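Amorpha-4,11-diene synthase (Artemisia annua, PDB 4GAX) probably cyclises farnesyl diphosphate, with loss of diphosphate, to amorpha-4,11-diene or a related sesquiterpene, the deposited form being an engineered member of the plant terpene synthase family. Local coordinates at residues 83-86 against 87-91; 215-218 against 219-223; 227-230 against 231-235; 240-243 against 244-248. All coordinates share one frame; numbering follows the deposited sequence.

Contact 1. Residues 83-86 against 87-91; sequences LVDE and IQRLG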
loop_
_atom_site.group_PDB
_atom_site.type_symbol
_atom_site.label_atom_id
_atom_site.label_comp_id
_atom_site.label_asym_id
_atom_site.label_seq_id
_atom_site.Cartn_x
_atom_site.Cartn_y
_atom_site.Cartn_z
ATOM N N LEU A 83 8.706 -11.668 18.960
ATOM C CA LEU A 83 9.925 -11.466 18.179
ATOM C C LEU A 83 9.574 -11.260 16.712
ATOM O O LEU A 83 10.151 -10.391 16.044
ATOM C CB LEU A 83 10.823 -12.695 18.303
ATOM C CG LEU A 83 12.191 -12.673 17.618
ATOM C CD1 LEU A 83 12.955 -11.413 17.987
ATOM C CD2 LEU A 83 12.985 -13.905 18.069
ATOM N N VAL A 84 8.632 -12.063 16.210
ATOM C CA VAL A 84 8.174 -11.938 14.826
ATOM C C VAL A 84 7.605 -10.537 14.624
ATOM O O VAL A 84 7.936 -9.849 13.660
ATOM C CB VAL A 84 7.099 -13.006 14.483
ATOM C CG1 VAL A 84 6.417 -12.689 13.158
ATOM C CG2 VAL A 84 7.713 -14.411 14.447
ATOM N N ASP A 85 6.759 -10.104 15.551
ATOM C CA ASP A 85 6.179 -8.758 15.459
ATOM C C ASP A 85 7.257 -7.663 15.407
ATOM O O ASP A 85 7.152 -6.685 14.664
ATOM C CB ASP A 85 5.291 -8.524 16.674
ATOM C CG ASP A 85 4.623 -7.178 16.664
ATOM O OD1 ASP A 85 4.044 -6.802 15.621
ATOM O OD2 ASP A 85 4.645 -6.499 17.716
ATOM N N GLU A 86 8.294 -7.805 16.221
ATOM C CA GLU A 86 9.326 -6.774 16.269
ATOM C C GLU A 86 10.117 -6.764 14.960
ATOM O O GLU A 86 10.419 -5.700 14.399
ATOM C CB GLU A 86 10.235 -7.016 17.464
ATOM C CG GLU A 86 9.531 -6.789 18.777
ATOM C CD GLU A 86 10.354 -7.275 19.951
ATOM O OE1 GLU A 86 11.475 -7.779 19.707
ATOM O OE2 GLU A 86 9.879 -7.155 21.107
ATOM N N ILE A 87 10.430 -7.952 14.456
ATOM C CA ILE A 87 11.133 -8.039 13.176
ATOM C C ILE A 87 10.298 -7.380 12.065
ATOM O O ILE A 87 10.832 -6.646 11.232
ATOM C CB ILE A 87 11.452 -9.505 12.824
ATOM C CG1 ILE A 87 12.448 -10.065 13.840
ATOM C CG2 ILE A 87 12.007 -9.613 11.398
ATOM C CD1 ILE A 87 12.622 -11.614 13.760
ATOM N N GLN A 88 8.988 -7.615 12.072
ATOM C CA GLN A 88 8.118 -7.081 11.027
ATOM C C GLN A 88 8.012 -5.563 11.125
ATOM O O GLN A 88 8.125 -4.844 10.128
ATOM C CB GLN A 88 6.716 -7.715 11.109
ATOM C CG GLN A 88 6.657 -9.175 10.655
ATOM C CD GLN A 88 5.271 -9.796 10.872
ATOM O OE1 GLN A 88 4.474 -9.304 11.672
ATOM N NE2 GLN A 88 4.985 -10.875 10.156
ATOM N N ARG A 89 7.773 -5.073 12.333
ATOM C CA ARG A 89 7.636 -3.637 12.535
ATOM C C ARG A 89 8.950 -2.892 12.376
ATOM O O ARG A 89 8.956 -1.706 12.014
ATOM C CB ARG A 89 7.007 -3.361 13.904
ATOM C CG ARG A 89 5.635 -4.053 14.060
ATOM C CD ARG A 89 5.011 -3.686 15.377
ATOM N NE ARG A 89 4.607 -2.289 15.377
ATOM C CZ ARG A 89 3.784 -1.751 16.272
ATOM N NH1 ARG A 89 3.297 -2.491 17.262
ATOM N NH2 ARG A 89 3.449 -0.469 16.176
ATOM N N LEU A 90 10.064 -3.566 12.668
ATOM C CA LEU A 90 11.379 -2.942 12.445
ATOM C C LEU A 90 11.764 -2.897 10.952
ATOM O O LEU A 90 12.771 -2.272 10.562
ATOM C CB LEU A 90 12.476 -3.649 13.245
ATOM C CG LEU A 90 12.401 -3.416 14.760
ATOM C CD1 LEU A 90 13.387 -4.355 15.489
ATOM C CD2 LEU A 90 12.710 -1.958 15.072
ATOM N N GLY A 91 10.972 -3.586 10.137
ATOM C CA GLY A 91 11.071 -3.480 8.693
ATOM C C GLY A 91 12.096 -4.413 8.081
ATOM O O GLY A 91 12.548 -4.171 6.960
HETATM O O HOH W 1 3.568 -6.881 12.851
#
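Asp85 swings its CG away from its own backbone N (chi1 -179°), while Arg89, one turn further along helix 77-89, folds CG back beside its N (chi1 -57°), and the two side chains run alongside each other in the same direction. What touches is the aliphatic stem of the arginine: OD1 of Asp85 lies 3.3 Å from CD of Arg89. The charged ends do not clasp, since OD2 of Asp85 and NH1 of Arg89 stay 4.3 Å apart, with the carboxylate and guanidinium planes inclined at 53°. Each has a stronger partner elsewhere, Arg125 for Asp85 and Glu222 for Arg89. A water donates to OD1 of Asp85 at 2.8 Å and also to OE1 of Gln88, tying the acid to the amide. Val84 lies flank to flank with Gln88, its CG1 3.8 Å from NE2. Leu83 CG meets Ile87 CD1 at 4.0 Å on the apolar side, against helix 52-71. Backbone bonds continue to Leu90, and Gly91, with positive phi, ends the turn in a Schellman motif. Any attraction between Asp85 and Arg89 is probably weak and electrostatic, across a gap wider than a salt bridge, each charge having its closer partner elsewhere.

Contact 2. Residues 215-218 against 219-223; sequences WKRL and PRIEA
Arg217 and Glu222 face each other across the start of helix 219-232, where Leu218 holds the N-cap position and Pro219 opens the first turn. The two long side chains approach at a slant, their guanidinium and carboxylate planes 34° apart. Arg217 sends CG away from its backbone N (chi1 -177°) and then bends at its third torsion, which brings NE to 2.7 Å from Glu222 OE1. The pair is a salt bridge, but the hydrogen bond within it is weak, its N-H...O angle being only 128°, and OE1 lies obliquely to the guanidinium. OE1 also takes a salt bridge from Arg208, whose amino end lies close to NE of Arg217; two arginines thus share one carboxylate oxygen, an arrangement that probably steadies the buried negative charge.

Ile221 points toward the preceding loop, and its two branches meet different residues: CG2 packs against the stem of Arg217, 3.9 Å from CD, and CD1 meets CD2 of Leu218 at 4.0 Å, each pair crossing at an angle. Leu218 CB also rests against the Pro219 ring, 3.8 Å from CD. Beyond them, Leu218 touches His530 and Phe531 of helix 519-535, while Ile221 lies on Leu552 and Leu556 of helix 547-557, which places this helix start among helices from late in the chain. The first helical bond runs from Glu222 N to Leu218 O, 2.9 Å long.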
loop_
_atom_site.group_PDB
_atom_site.type_symbol
_atom_site.label_atom_id
_atom_site.label_comp_id
_atom_site.label_asym_id
_atom_site.label_seq_id
_atom_site.Cartn_x
_atom_site.Cartn_y
_atom_site.Cartn_z
ATOM N N TRP A 215 -2.062 -1.878 10.884
ATOM C CA TRP A 215 -2.486 -2.603 9.679
ATOM C C TRP A 215 -2.671 -1.671 8.488
ATOM O O TRP A 215 -2.377 -2.041 7.347
ATOM C CB TRP A 215 -3.778 -3.360 9.973
ATOM C CG TRP A 215 -4.408 -4.111 8.801
ATOM C CD1 TRP A 215 -5.715 -4.034 8.407
ATOM C CD2 TRP A 215 -3.776 -5.049 7.904
ATOM N NE1 TRP A 215 -5.938 -4.857 7.322
ATOM C CE2 TRP A 215 -4.767 -5.489 6.994
ATOM C CE3 TRP A 215 -2.473 -5.543 7.770
ATOM C CZ2 TRP A 215 -4.499 -6.406 5.967
ATOM C CZ3 TRP A 215 -2.206 -6.459 6.751
ATOM C CH2 TRP A 215 -3.217 -6.885 5.866
ATOM N N LYS A 216 -3.140 -0.454 8.753
ATOM C CA LYS A 216 -3.384 0.509 7.682
ATOM C C LYS A 216 -2.133 1.279 7.235
ATOM O O LYS A 216 -2.106 1.829 6.135
ATOM C CB LYS A 216 -4.517 1.481 8.077
ATOM C CG LYS A 216 -5.910 0.857 7.889
ATOM C CD LYS A 216 -7.038 1.675 8.512
ATOM C CE LYS A 216 -7.168 3.045 7.881
ATOM N NZ LYS A 216 -6.945 2.947 6.428
ATOM N N ARG A 217 -1.111 1.335 8.087
ATOM C CA ARG A 217 0.141 2.023 7.743
ATOM C C ARG A 217 1.012 1.110 6.871
ATOM O O ARG A 217 1.174 -0.087 7.161
ATOM C CB ARG A 217 0.907 2.419 9.012
ATOM C CG ARG A 217 2.208 3.214 8.757
ATOM C CD ARG A 217 2.673 3.917 10.048
ATOM N NE ARG A 217 2.299 3.092 11.179
ATOM C CZ ARG A 217 1.443 3.450 12.125
ATOM N NH1 ARG A 217 0.890 4.655 12.118
ATOM N NH2 ARG A 217 1.156 2.589 13.083
ATOM N N LEU A 218 1.571 1.671 5.802
ATOM C CA LEU A 218 2.456 0.912 4.923
ATOM C C LEU A 218 3.656 0.438 5.755
ATOM O O LEU A 218 4.180 1.212 6.554
ATOM C CB LEU A 218 2.949 1.830 3.801
ATOM C CG LEU A 218 2.160 1.840 2.488
ATOM C CD1 LEU A 218 0.890 1.011 2.554
ATOM C CD2 LEU A 218 1.869 3.264 2.053
ATOM N N PRO A 219 4.112 -0.805 5.539
ATOM C CA PRO A 219 5.198 -1.372 6.356
ATOM C C PRO A 219 6.492 -0.561 6.376
ATOM O O PRO A 219 7.110 -0.498 7.431
ATOM C CB PRO A 219 5.446 -2.764 5.741
ATOM C CG PRO A 219 4.567 -2.837 4.492
ATOM C CD PRO A 219 3.485 -1.813 4.657
ATOM N N ARG A 220 6.899 0.047 5.264
ATOM C CA ARG A 220 8.138 0.844 5.274
ATOM C C ARG A 220 7.964 2.127 6.089
ATOM O O ARG A 220 8.909 2.624 6.733
ATOM C CB ARG A 220 8.580 1.188 3.843
ATOM C CG ARG A 220 9.958 1.862 3.738
ATOM C CD ARG A 220 11.074 0.943 4.227
ATOM N NE ARG A 220 12.390 1.508 3.913
ATOM C CZ ARG A 220 13.553 0.970 4.270
ATOM N NH1 ARG A 220 13.587 -0.158 4.981
ATOM N NH2 ARG A 220 14.689 1.569 3.917
ATOM N N ILE A 221 6.755 2.674 6.077
ATOM C CA ILE A 221 6.487 3.867 6.885
ATOM C C ILE A 221 6.439 3.478 8.371
ATOM O O ILE A 221 6.881 4.239 9.233
ATOM C CB ILE A 221 5.161 4.552 6.469
ATOM C CG1 ILE A 221 5.272 5.057 5.025
ATOM C CG2 ILE A 221 4.824 5.704 7.389
ATOM C CD1 ILE A 221 3.945 5.643 4.473
ATOM N N GLU A 222 5.892 2.308 8.681
ATOM C CA GLU A 222 5.923 1.839 10.083
ATOM C C GLU A 222 7.357 1.689 10.587
ATOM O O GLU A 222 7.682 2.111 11.696
ATOM C CB GLU A 222 5.155 0.530 10.260
ATOM C CG GLU A 222 5.379 -0.182 11.613
ATOM C CD GLU A 222 4.773 0.565 12.801
ATOM O OE1 GLU A 222 4.014 1.549 12.587
ATOM O OE2 GLU A 222 5.045 0.154 13.964
ATOM N N ALA A 223 8.223 1.127 9.756
ATOM C CA ALA A 223 9.607 0.904 10.154
ATOM C C ALA A 223 10.299 2.203 10.537
ATOM O O ALA A 223 10.946 2.276 11.587
ATOM C CB ALA A 223 10.391 0.179 9.038
#

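Contact 3. Residues 227-230 against 231-235; sequences IPFY and EQQDS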
loop_
_atom_site.group_PDB
_atom_site.type_symbol
_atom_site.label_atom_id
_atom_site.label_comp_id
_atom_site.label_asym_id
_atom_site.label_seq_id
_atom_site.Cartn_x
_atom_site.Cartn_y
_atom_site.Cartn_z
ATOM N N ILE A 227 11.310 2.084 14.509
ATOM C CA ILE A 227 12.712 1.927 14.836
ATOM C C ILE A 227 13.142 2.798 16.038
ATOM O O ILE A 227 13.648 2.260 17.028
ATOM C CB ILE A 227 13.610 2.115 13.587
ATOM C CG1 ILE A 227 13.503 0.884 12.676
ATOM C CG2 ILE A 227 15.059 2.314 14.009
ATOM C CD1 ILE A 227 14.224 1.044 11.326
ATOM N N PRO A 228 12.890 4.124 15.992
ATOM C CA PRO A 228 13.300 4.934 17.152
ATOM C C PRO A 228 12.529 4.605 18.428
ATOM O O PRO A 228 13.114 4.661 19.514
ATOM C CB PRO A 228 12.978 6.375 16.715
ATOM C CG PRO A 228 11.904 6.221 15.662
ATOM C CD PRO A 228 12.299 4.962 14.926
ATOM N N PHE A 229 11.239 4.297 18.319
ATOM C CA PHE A 229 10.503 3.917 19.515
ATOM C C PHE A 229 11.122 2.650 20.112
ATOM O O PHE A 229 11.326 2.560 21.328
ATOM C CB PHE A 229 9.005 3.713 19.244
ATOM C CG PHE A 229 8.268 3.091 20.406
ATOM C CD1 PHE A 229 7.875 3.863 21.483
ATOM C CD2 PHE A 229 7.996 1.729 20.428
ATOM C CE1 PHE A 229 7.219 3.300 22.565
ATOM C CE2 PHE A 229 7.340 1.157 21.509
ATOM C CZ PHE A 229 6.952 1.952 22.579
ATOM N N TYR A 230 11.436 1.675 19.261
ATOM C CA TYR A 230 11.970 0.403 19.763
ATOM C C TYR A 230 13.329 0.640 20.430
ATOM O O TYR A 230 13.615 0.110 21.503
ATOM C CB TYR A 230 12.092 -0.625 18.625
ATOM C CG TYR A 230 12.508 -2.012 19.091
ATOM C CD1 TYR A 230 11.589 -2.881 19.682
ATOM C CD2 TYR A 230 13.822 -2.450 18.945
ATOM C CE1 TYR A 230 11.973 -4.162 20.114
ATOM C CE2 TYR A 230 14.212 -3.716 19.375
ATOM C CZ TYR A 230 13.285 -4.568 19.948
ATOM O OH TYR A 230 13.687 -5.814 20.378
ATOM N N GLU A 231 14.154 1.468 19.794
ATOM C CA GLU A 231 15.516 1.677 20.246
ATOM C C GLU A 231 15.537 2.276 21.641
ATOM O O GLU A 231 16.467 2.033 22.410
ATOM C CB GLU A 231 16.282 2.577 19.260
ATOM C CG GLU A 231 17.721 2.854 19.683
ATOM C CD GLU A 231 18.526 3.586 18.625
ATOM O OE1 GLU A 231 17.932 4.343 17.820
ATOM O OE2 GLU A 231 19.763 3.397 18.599
ATOM N N GLN A 232 14.490 3.024 21.982
ATOM C CA GLN A 232 14.430 3.697 23.275
ATOM C C GLN A 232 13.690 2.895 24.355
ATOM O O GLN A 232 13.625 3.313 25.519
ATOM C CB GLN A 232 13.840 5.110 23.124
ATOM C CG GLN A 232 12.377 5.169 22.706
ATOM C CD GLN A 232 11.418 4.976 23.874
ATOM O OE1 GLN A 232 11.512 5.660 24.899
ATOM N NE2 GLN A 232 10.498 4.026 23.727
ATOM N N GLN A 233 13.130 1.752 23.977
ATOM C CA GLN A 233 12.477 0.887 24.957
ATOM C C GLN A 233 13.501 0.184 25.836
ATOM O O GLN A 233 14.467 -0.394 25.326
ATOM C CB GLN A 233 11.623 -0.158 24.260
ATOM C CG GLN A 233 10.246 0.290 23.894
ATOM C CD GLN A 233 9.364 -0.902 23.613
ATOM O OE1 GLN A 233 9.716 -1.764 22.800
ATOM N NE2 GLN A 233 8.231 -0.988 24.313
ATOM N N ASP A 234 13.276 0.218 27.149
ATOM C CA ASP A 234 14.225 -0.334 28.121
ATOM C C ASP A 234 14.708 -1.767 27.820
ATOM O O ASP A 234 15.909 -2.052 27.871
ATOM C CB ASP A 234 13.633 -0.247 29.539
ATOM C CG ASP A 234 13.740 -1.560 30.313
ATOM O OD1 ASP A 234 12.738 -2.311 30.370
ATOM O OD2 ASP A 234 14.822 -1.839 30.878
ATOM N N SER A 235 13.776 -2.650 27.495
ATOM C CA SER A 235 14.086 -4.068 27.344
ATOM C C SER A 235 14.383 -4.493 25.900
ATOM O O SER A 235 14.347 -5.689 25.586
ATOM C CB SER A 235 12.910 -4.889 27.875
ATOM O OG SER A 235 11.695 -4.466 27.273
#
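The Phe229 ring has Gln233 over one face: CG stands 4.2 Å from the ring centroid, 26° off the normal, in a CH-pi contact. Beyond CG the chain runs outward past the CE2-CZ side of the ring, CD lying 3.6 Å from CE2, with the amide and ring planes 35° apart. On the same side of the ring plane, near CD1 and CE1, comes the Gln232 amide, its NE2 3.5 Å from CD1; it lies obliquely, 33° from the ring. Tyr230 is met less closely, Gln233 OE1 approaching its CD1 at 3.8 Å with the side chains crossing nearly at a right angle.

Gln232 turns back on itself, bent at its second torsion, and its NE2 donates to Phe229 O at 2.9 Å, in the carbonyl plane and on a lone pair. The backbone N of Gln232 also donates to Phe229 O, 3.3 Å away, from well above that plane, and separately to Pro228 O. This carbonyl near the end of helix 219-232 is therefore gripped by two donors from one residue. Gln233 N bonds to Tyr230 O at 3.0 Å, a three-residue step that closes the turn before the chain leaves toward helix 238-269.

Farther out, Tyr230 OH bonds to the backbone N of Asn237. Near the helix end the side-chain amide of Gln232 thus adds a second donor to Phe229 O, and Tyr230 O is reached by a three-residue bond, so that backbone and side-chain donors together serve these carbonyls.

Contact 4. Residues 240-243 against 244-248; sequences LIKL and AKLEF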
loop_
_atom_site.group_PDB
_atom_site.type_symbol
_atom_site.label_atom_id
_atom_site.label_comp_id
_atom_site.label_asym_id
_atom_site.label_seq_id
_atom_site.Cartn_x
_atom_site.Cartn_y
_atom_site.Cartn_z
ATOM N N LEU A 240 18.646 -6.840 17.365
ATOM C CA LEU A 240 17.621 -6.505 16.379
ATOM C C LEU A 240 17.693 -5.043 15.954
ATOM O O LEU A 240 17.566 -4.726 14.768
ATOM C CB LEU A 240 16.210 -6.772 16.915
ATOM C CG LEU A 240 15.619 -8.175 16.960
ATOM C CD1 LEU A 240 14.180 -8.070 17.479
ATOM C CD2 LEU A 240 15.646 -8.827 15.580
ATOM N N ILE A 241 17.859 -4.142 16.917
ATOM C CA ILE A 241 17.852 -2.722 16.575
ATOM C C ILE A 241 19.087 -2.357 15.763
ATOM O O ILE A 241 19.002 -1.545 14.830
ATOM C CB ILE A 241 17.691 -1.784 17.811
ATOM C CG1 ILE A 241 17.389 -0.351 17.343
ATOM C CG2 ILE A 241 18.936 -1.795 18.689
ATOM C CD1 ILE A 241 16.142 -0.248 16.472
ATOM N N LYS A 242 20.226 -2.969 16.085
ATOM C CA LYS A 242 21.440 -2.689 15.317
ATOM C C LYS A 242 21.261 -3.110 13.863
ATOM O O LYS A 242 21.579 -2.360 12.926
ATOM C CB LYS A 242 22.637 -3.410 15.927
ATOM C CG LYS A 242 23.958 -3.014 15.295
ATOM C CD LYS A 242 25.103 -3.858 15.831
ATOM C CE LYS A 242 26.446 -3.239 15.475
ATOM N NZ LYS A 242 27.563 -4.177 15.767
ATOM N N LEU A 243 20.730 -4.312 13.680
ATOM C CA LEU A 243 20.462 -4.840 12.354
ATOM C C LEU A 243 19.416 -4.017 11.608
ATOM O O LEU A 243 19.570 -3.730 10.411
ATOM C CB LEU A 243 19.964 -6.285 12.475
ATOM C CG LEU A 243 19.553 -6.976 11.176
ATOM C CD1 LEU A 243 20.703 -6.983 10.177
ATOM C CD2 LEU A 243 19.100 -8.383 11.471
ATOM N N ALA A 244 18.340 -3.659 12.300
ATOM C CA ALA A 244 17.258 -2.918 11.655
ATOM C C ALA A 244 17.728 -1.575 11.099
ATOM O O ALA A 244 17.269 -1.133 10.041
ATOM C CB ALA A 244 16.074 -2.712 12.622
ATOM N N LYS A 245 18.629 -0.917 11.815
ATOM C CA LYS A 245 19.070 0.407 11.387
ATOM C C LYS A 245 20.068 0.311 10.239
ATOM O O LYS A 245 20.020 1.118 9.306
ATOM C CB LYS A 245 19.675 1.180 12.555
ATOM C CG LYS A 245 18.680 1.542 13.650
ATOM C CD LYS A 245 19.426 2.158 14.863
ATOM C CE LYS A 245 19.307 3.667 14.894
ATOM N NZ LYS A 245 20.149 4.277 15.984
ATOM N N LEU A 246 20.980 -0.661 10.317
ATOM C CA LEU A 246 21.960 -0.887 9.248
ATOM C C LEU A 246 21.227 -1.240 7.957
ATOM O O LEU A 246 21.548 -0.739 6.869
ATOM C CB LEU A 246 22.918 -2.027 9.614
ATOM C CG LEU A 246 24.253 -1.702 10.299
ATOM C CD1 LEU A 246 24.160 -0.460 11.146
ATOM C CD2 LEU A 246 24.727 -2.891 11.149
ATOM N N GLU A 247 20.234 -2.114 8.088
ATOM C CA GLU A 247 19.451 -2.574 6.946
ATOM C C GLU A 247 18.570 -1.458 6.411
ATOM O O GLU A 247 18.404 -1.325 5.205
ATOM C CB GLU A 247 18.593 -3.764 7.346
ATOM C CG GLU A 247 19.395 -5.045 7.469
ATOM C CD GLU A 247 19.924 -5.526 6.126
ATOM O OE1 GLU A 247 19.302 -5.213 5.078
ATOM O OE2 GLU A 247 20.960 -6.217 6.122
ATOM N N PHE A 248 18.011 -0.648 7.304
ATOM C CA PHE A 248 17.182 0.451 6.842
ATOM C C PHE A 248 17.983 1.310 5.902
ATOM O O PHE A 248 17.491 1.699 4.848
ATOM C CB PHE A 248 16.700 1.334 7.990
ATOM C CG PHE A 248 15.748 2.388 7.534
ATOM C CD1 PHE A 248 14.401 2.096 7.392
ATOM C CD2 PHE A 248 16.207 3.639 7.153
ATOM C CE1 PHE A 248 13.517 3.060 6.942
ATOM C CE2 PHE A 248 15.325 4.615 6.685
ATOM C CZ PHE A 248 13.983 4.322 6.588
#
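Lys245 lies one turn beyond Ile241 on helix 238-269 and leans back over it. Its CB sits 3.6 Å from Ile241 O, the carbonyl that also receives the Lys245 N-H. CG, held beside the backbone N (chi1 -67°), presses closer to the same oxygen, 3.3 Å away. It also comes near Ile241 CD1. CD then passes CG1 of Ile241 at 4.1 Å, the two side chains crossing at a slant. A bend at the third torsion turns the rest of the chain away from this helix, and NZ ends in a salt bridge with Glu231 and a hydrogen bond to Ser562 O. The aliphatic part thus packs on its own helix while the charge is met outside it.

Another i to i+4 pair, Leu243 and Glu247, runs side by side in one direction: Leu243 CD1 lies 3.6 Å from Glu247 CG, and Glu247 OE1 bonds to Tyr94 OH. Regular helical bonds join the two segments, among them Ala244 N to Leu240 O at 2.8 Å.

Three helices pack against this part of helix 238-269, while Lys242 lies on its exposed side. Leu240 packs on Leu83, Glu86 and Ile87 of helix 77-89; Leu243 and Glu247 rest on Val56 of helix 52-71, where Leu246 meets Ile55. Ile241 faces Ile227 and Glu231 of helix 219-232, which precedes this helix in the chain.

The four contacts follow one another along the chain yet converge in space, contacts 3 and 4 lying with centres about 12 Å apart and contact 1 about 11 Å from both contact 2 and contact 4. Contact 1 meets contact 2 through Arg89 NH2 and Glu222 OE2, 2.8 Å apart, and contact 3 through Glu86 OE1 and Tyr230 OH, a probable hydrogen bond. Contacts 2 and 3 share helix 219-232, one at its start and one at its end, with centres about 17 Å apart. Glu231 OE2 and Lys245 NZ, at 2.8 Å, fasten contact 3 to contact 4. No ligand or metal takes part; this is packing of the helical scaffold.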